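PDB 2VM9: discoidin-2 from Dictyostelium discoideum, which binds galactose and N-acetylgalactosamine as a trimeric, calcium-containing lectin and may take part in spore formation and in building the spore coat. Local coordinates for residues S55-N60 with N143-R148; V74-Q79 with W149-L154. All blocks are in the same frame, centred on the assembly; numbering follows the deposited sequence.

Interaction 1. Residues S55-N60 with N143-R148; sequences SVLDKN and NHISLR
Leu-57 sets one methyl squarely on the imidazole of His-144, a compact example of how an aliphatic branch can fasten one loop to another. The methyl CD2 lies 3.6 Å from the centroid of the His-144 ring and only 3° from the ring normal, so the CH-pi contact is centred over the face and nearly equidistant from all five ring atoms. The leucine side chain runs roughly perpendicular to that of the histidine. In Leu-57 the first torsion keeps CG beside the backbone N (chi1 -66°) and the second extends the chain, which carries the branch across to 143-148. The other methyl, Leu-57 CD1, leans toward the rim of the ring, 3.9 Å from His-144 ND1, with the carbonyl oxygen of Asn-143 just beyond.

Leu-57 CD2 serves a second neighbour as well: it comes within 3.4 Å of Ile-145 N. The same Leu-57 CD2 packs at 3.9 Å against Ile-145 CG1. Ile-145 in turn points at the loop, and its CD1 ends 3.3 Å from the carbonyl oxygen of Asp-58, so that a methyl rather than a donor meets this oxygen from the 143-148 side.

Polar groups help to set the pieces. His-144 NE2 is hydrogen-bonded to Ser-54 O, which probably limits rotation of the ring under the leucine. Asp-58 OD1 accepts the backbone N-H of Asn-60 at 3.0 Å, closing an Asx turn, and also bonds Gln-61 NE2. Asn-60 ND2 reaches Asp-58 OD2; both donors of Asn-60 approach from above the carboxylate plane.

Beyond the segments, Leu-57 also touches Tyr-141, and Ile-145 packs on Trp-52, Pro-138 and Val-88. The contact thus joins two loops at one end of the beta-sandwich of the F5/8 type C (discoidin) domain, where the chain enters strand 146-153.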
# COMPACT_ATOMS: atom_id res chain seq x y z
N SER A 55 -16.22 21.25 -19.23
CA SER A 55 -16.19 22.27 -20.27
C SER A 55 -17.09 21.89 -21.46
O SER A 55 -17.93 22.68 -21.91
CB SER A 55 -14.77 22.55 -20.76
OG SER A 55 -14.83 23.59 -21.73
N VAL A 56 -16.92 20.67 -21.93
CA VAL A 56 -17.70 20.10 -23.04
C VAL A 56 -18.95 19.45 -22.49
O VAL A 56 -18.91 18.78 -21.46
CB VAL A 56 -16.83 19.05 -23.77
CG1 VAL A 56 -17.67 18.29 -24.83
CG2 VAL A 56 -15.62 19.75 -24.39
N LEU A 57 -20.08 19.68 -23.17
CA LEU A 57 -21.33 19.06 -22.78
C LEU A 57 -21.62 17.98 -23.81
O LEU A 57 -21.95 18.26 -24.97
CB LEU A 57 -22.48 20.08 -22.75
CG LEU A 57 -22.36 21.15 -21.67
CD1 LEU A 57 -23.51 22.18 -21.87
CD2 LEU A 57 -22.36 20.57 -20.24
N ASP A 58 -21.41 16.75 -23.39
CA ASP A 58 -21.75 15.58 -24.21
C ASP A 58 -21.86 14.38 -23.28
O ASP A 58 -21.86 14.57 -22.06
CB ASP A 58 -20.73 15.37 -25.36
CG ASP A 58 -19.31 15.00 -24.88
OD1 ASP A 58 -19.06 14.81 -23.67
OD2 ASP A 58 -18.43 14.93 -25.78
N LYS A 59 -21.93 13.17 -23.84
CA LYS A 59 -22.08 11.96 -23.00
C LYS A 59 -20.75 11.27 -22.68
O LYS A 59 -20.74 10.13 -22.17
CB LYS A 59 -23.02 10.97 -23.69
CG LYS A 59 -24.39 11.52 -23.88
CD LYS A 59 -25.29 10.51 -24.60
CE LYS A 59 -25.15 10.65 -26.14
NZ LYS A 59 -25.91 9.56 -26.79
N ASN A 60 -19.65 11.99 -22.91
CA ASN A 60 -18.29 11.46 -22.78
C ASN A 60 -17.47 12.05 -21.63
O ASN A 60 -16.25 11.81 -21.54
CB ASN A 60 -17.55 11.76 -24.10
CG ASN A 60 -18.26 11.13 -25.27
OD1 ASN A 60 -18.61 9.95 -25.22
ND2 ASN A 60 -18.51 11.92 -26.31
N ASN A 143 -29.11 21.64 -17.54
CA ASN A 143 -28.32 22.85 -17.82
C ASN A 143 -26.82 22.67 -18.06
O ASN A 143 -26.27 23.26 -18.99
CB ASN A 143 -28.57 23.93 -16.75
CG ASN A 143 -29.93 24.60 -16.96
OD1 ASN A 143 -30.38 24.68 -18.10
ND2 ASN A 143 -30.58 25.06 -15.90
N HIS A 144 -26.16 21.90 -17.21
CA HIS A 144 -24.71 21.68 -17.37
C HIS A 144 -24.31 20.43 -16.62
O HIS A 144 -24.96 20.07 -15.66
CB HIS A 144 -23.93 22.87 -16.80
CG HIS A 144 -22.56 23.02 -17.41
ND1 HIS A 144 -22.33 23.81 -18.51
CD2 HIS A 144 -21.38 22.46 -17.08
CE1 HIS A 144 -21.05 23.76 -18.83
NE2 HIS A 144 -20.45 22.93 -17.99
N ILE A 145 -23.22 19.80 -17.05
CA ILE A 145 -22.67 18.67 -16.32
C ILE A 145 -21.91 19.28 -15.13
O ILE A 145 -20.76 19.70 -15.25
CB ILE A 145 -21.75 17.84 -17.21
CG1 ILE A 145 -22.56 17.22 -18.35
CG2 ILE A 145 -21.04 16.75 -16.36
CD1 ILE A 145 -21.68 16.58 -19.46
N SER A 146 -22.59 19.33 -14.00
CA SER A 146 -22.05 19.88 -12.77
C SER A 146 -22.49 18.95 -11.64
O SER A 146 -23.66 18.56 -11.55
CB SER A 146 -22.59 21.31 -12.51
OG SER A 146 -22.24 22.21 -13.57
N LEU A 147 -21.54 18.59 -10.77
CA LEU A 147 -21.92 17.70 -9.69
C LEU A 147 -20.98 17.82 -8.51
O LEU A 147 -19.84 18.34 -8.63
CB LEU A 147 -21.99 16.23 -10.14
CG LEU A 147 -20.62 15.60 -10.51
CD1 LEU A 147 -19.91 15.02 -9.29
CD2 LEU A 147 -20.78 14.52 -11.57
N ARG A 148 -21.48 17.36 -7.37
CA ARG A 148 -20.66 17.09 -6.20
C ARG A 148 -20.92 15.63 -5.84
O ARG A 148 -21.96 15.08 -6.20
CB ARG A 148 -21.02 18.00 -5.03
CG ARG A 148 -20.63 19.46 -5.28
CD ARG A 148 -21.22 20.39 -4.18
NE ARG A 148 -22.67 20.52 -4.40
CZ ARG A 148 -23.51 21.10 -3.54
NH1 ARG A 148 -23.05 21.60 -2.38
NH2 ARG A 148 -24.82 21.14 -3.81

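Interaction 2. Residues V74-Q79 with W149-L154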
# COMPACT_ATOMS: atom_id res chain seq x y z
N VAL A 74 -18.69 0.75 -1.18
CA VAL A 74 -20.03 0.34 -0.72
C VAL A 74 -21.15 1.28 -1.16
O VAL A 74 -22.32 0.90 -1.18
CB VAL A 74 -20.08 0.14 0.84
CG1 VAL A 74 -19.11 -0.94 1.26
CG2 VAL A 74 -19.81 1.47 1.61
N ALA A 75 -20.80 2.53 -1.48
CA ALA A 75 -21.82 3.46 -1.97
C ALA A 75 -21.20 4.62 -2.70
O ALA A 75 -19.98 4.89 -2.54
CB ALA A 75 -22.70 3.98 -0.81
N ILE A 76 -22.03 5.27 -3.51
CA ILE A 76 -21.67 6.57 -4.08
C ILE A 76 -22.83 7.52 -3.79
O ILE A 76 -24.01 7.11 -3.82
CB ILE A 76 -21.44 6.46 -5.61
CG1 ILE A 76 -21.03 7.81 -6.22
CG2 ILE A 76 -22.71 5.88 -6.33
CD1 ILE A 76 -20.65 7.68 -7.67
N SER A 77 -22.52 8.79 -3.53
CA SER A 77 -23.54 9.80 -3.38
C SER A 77 -23.23 10.91 -4.37
O SER A 77 -22.08 11.29 -4.51
CB SER A 77 -23.51 10.40 -1.99
OG SER A 77 -24.00 9.44 -1.07
N THR A 78 -24.26 11.41 -5.05
CA THR A 78 -24.10 12.58 -5.94
C THR A 78 -25.09 13.68 -5.56
O THR A 78 -26.14 13.43 -4.95
CB THR A 78 -24.25 12.23 -7.45
OG1 THR A 78 -25.62 11.88 -7.73
CG2 THR A 78 -23.31 11.05 -7.84
N GLN A 79 -24.75 14.88 -5.98
CA GLN A 79 -25.48 16.07 -5.66
C GLN A 79 -25.28 17.00 -6.85
O GLN A 79 -24.30 16.89 -7.61
CB GLN A 79 -24.86 16.61 -4.38
CG GLN A 79 -25.52 17.71 -3.68
CD GLN A 79 -24.75 18.02 -2.39
OE1 GLN A 79 -23.51 17.94 -2.38
NE2 GLN A 79 -25.46 18.36 -1.33
N TRP A 149 -19.97 14.99 -5.16
CA TRP A 149 -20.08 13.56 -4.92
C TRP A 149 -19.15 13.10 -3.81
O TRP A 149 -18.25 13.84 -3.38
CB TRP A 149 -19.79 12.75 -6.20
CG TRP A 149 -18.38 12.83 -6.72
CD1 TRP A 149 -17.52 13.91 -6.67
CD2 TRP A 149 -17.67 11.78 -7.37
NE1 TRP A 149 -16.31 13.57 -7.26
CE2 TRP A 149 -16.39 12.28 -7.72
CE3 TRP A 149 -18.00 10.46 -7.71
CZ2 TRP A 149 -15.43 11.49 -8.37
CZ3 TRP A 149 -17.06 9.69 -8.36
CH2 TRP A 149 -15.79 10.21 -8.70
N GLU A 150 -19.41 11.88 -3.36
CA GLU A 150 -18.54 11.21 -2.42
C GLU A 150 -18.59 9.72 -2.72
O GLU A 150 -19.59 9.20 -3.26
CB GLU A 150 -18.98 11.50 -0.98
CG GLU A 150 -18.11 10.84 0.13
CD GLU A 150 -16.62 11.23 0.02
OE1 GLU A 150 -16.17 12.05 0.84
OE2 GLU A 150 -15.92 10.70 -0.86
N LEU A 151 -17.49 9.05 -2.43
CA LEU A 151 -17.37 7.62 -2.62
C LEU A 151 -17.09 7.04 -1.27
O LEU A 151 -16.19 7.52 -0.58
CB LEU A 151 -16.16 7.34 -3.54
CG LEU A 151 -16.41 7.62 -5.02
CD1 LEU A 151 -15.09 7.71 -5.76
CD2 LEU A 151 -17.35 6.52 -5.65
N TYR A 152 -17.85 5.99 -0.91
CA TYR A 152 -17.76 5.36 0.42
C TYR A 152 -17.14 3.97 0.28
O TYR A 152 -17.55 3.20 -0.58
CB TYR A 152 -19.13 5.26 1.09
CG TYR A 152 -19.72 6.62 1.29
CD1 TYR A 152 -19.40 7.37 2.42
CD2 TYR A 152 -20.54 7.18 0.30
CE1 TYR A 152 -19.89 8.63 2.60
CE2 TYR A 152 -21.05 8.47 0.46
CZ TYR A 152 -20.74 9.18 1.63
OH TYR A 152 -21.19 10.43 1.83
N ALA A 153 -16.15 3.69 1.12
CA ALA A 153 -15.44 2.41 1.02
C ALA A 153 -15.38 1.75 2.40
O ALA A 153 -15.50 2.41 3.43
CB ALA A 153 -14.00 2.62 0.47
N LEU A 154 -15.19 0.43 2.42
CA LEU A 154 -14.93 -0.22 3.70
C LEU A 154 -13.65 0.32 4.32
O LEU A 154 -12.71 0.59 3.61
CB LEU A 154 -14.77 -1.72 3.51
CG LEU A 154 -16.01 -2.47 3.03
CD1 LEU A 154 -15.67 -3.95 2.84
CD2 LEU A 154 -17.15 -2.26 4.05
O HOH W 1 -23.96 10.58 1.54
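Tyr-152 lies along strand 74-79 and touches several of its residues in turn, illustrating how a long side chain can span more than its own rung of a sheet. Its CB sits 3.9 Å from Val-74 CG2. From there chi1 of -61° places CG beside the backbone N, and the ring runs along the neighbouring strand with one edge turned to it. Tyr-152 CD2 lies 3.7 Å from Ala-75 O, with the Ala-75 methyl a little farther off; Tyr-152 CE2 comes 3.5 Å from Ser-77 OG. At the tip, OH does not bond that serine directly: a water lies 2.8 Å from both Tyr-152 OH and Ser-77 OG and joins them, while Ser-77 OG is also hydrogen-bonded to Thr-122. Over one ring face lies CG of Glu-150, whose carboxylate turns away to the backbone N-H groups of Leu-11 and Ala-12 and also takes the N-H of Leu-151.

The strands are antiparallel, at 173°. In the hydrogen-bonded pair Ser-77 and Glu-150, Ser-77 N to Glu-150 O and Glu-150 N to Ser-77 O are both 3.0 Å. At the other end Val-74 N bonds Tyr-152 O at 2.8 Å, whereas Ala-75 N reaches the same oxygen only weakly; Tyr-152 N returns a bond to Ala-75 O.

On the opposite face the Ile-76 and Leu-151 side chains run alongside each other in the same direction, and Ile-76 CD1 meets the edge of the Trp-149 indole at CE3. This face turns to the sandwich interior, where Tyr-91, Leu-93, Ile-134 and Ile-136 from the other sheet cover it. Two residues, Val-74 and Ala-75, facing the single Tyr-152 make a classic beta bulge in an antiparallel strand pair of the discoidin-domain beta-sandwich.

Strand 146-153 ties the two contacts together: interaction 1 takes its beginning and the loop before it, interaction 2 the rest. Their centres are about 19 Å apart, yet they meet where Arg-148 O lies 2.8 Å from Gln-79 N, a probable hydrogen bond that continues the ladder of 74-79 and 149-154 toward the loop end. Interaction 1 sits near the surface, whereas interaction 2 is largely buried. Both lie away from the annotated carbohydrate-binding residues, which belong to the lectin-like region, and from the calcium site of their own chain. Ser-55, however, hydrogen-bonds Asp-47, a calcium ligand, of a second subunit, placing the loop of interaction 1 at a trimer interface.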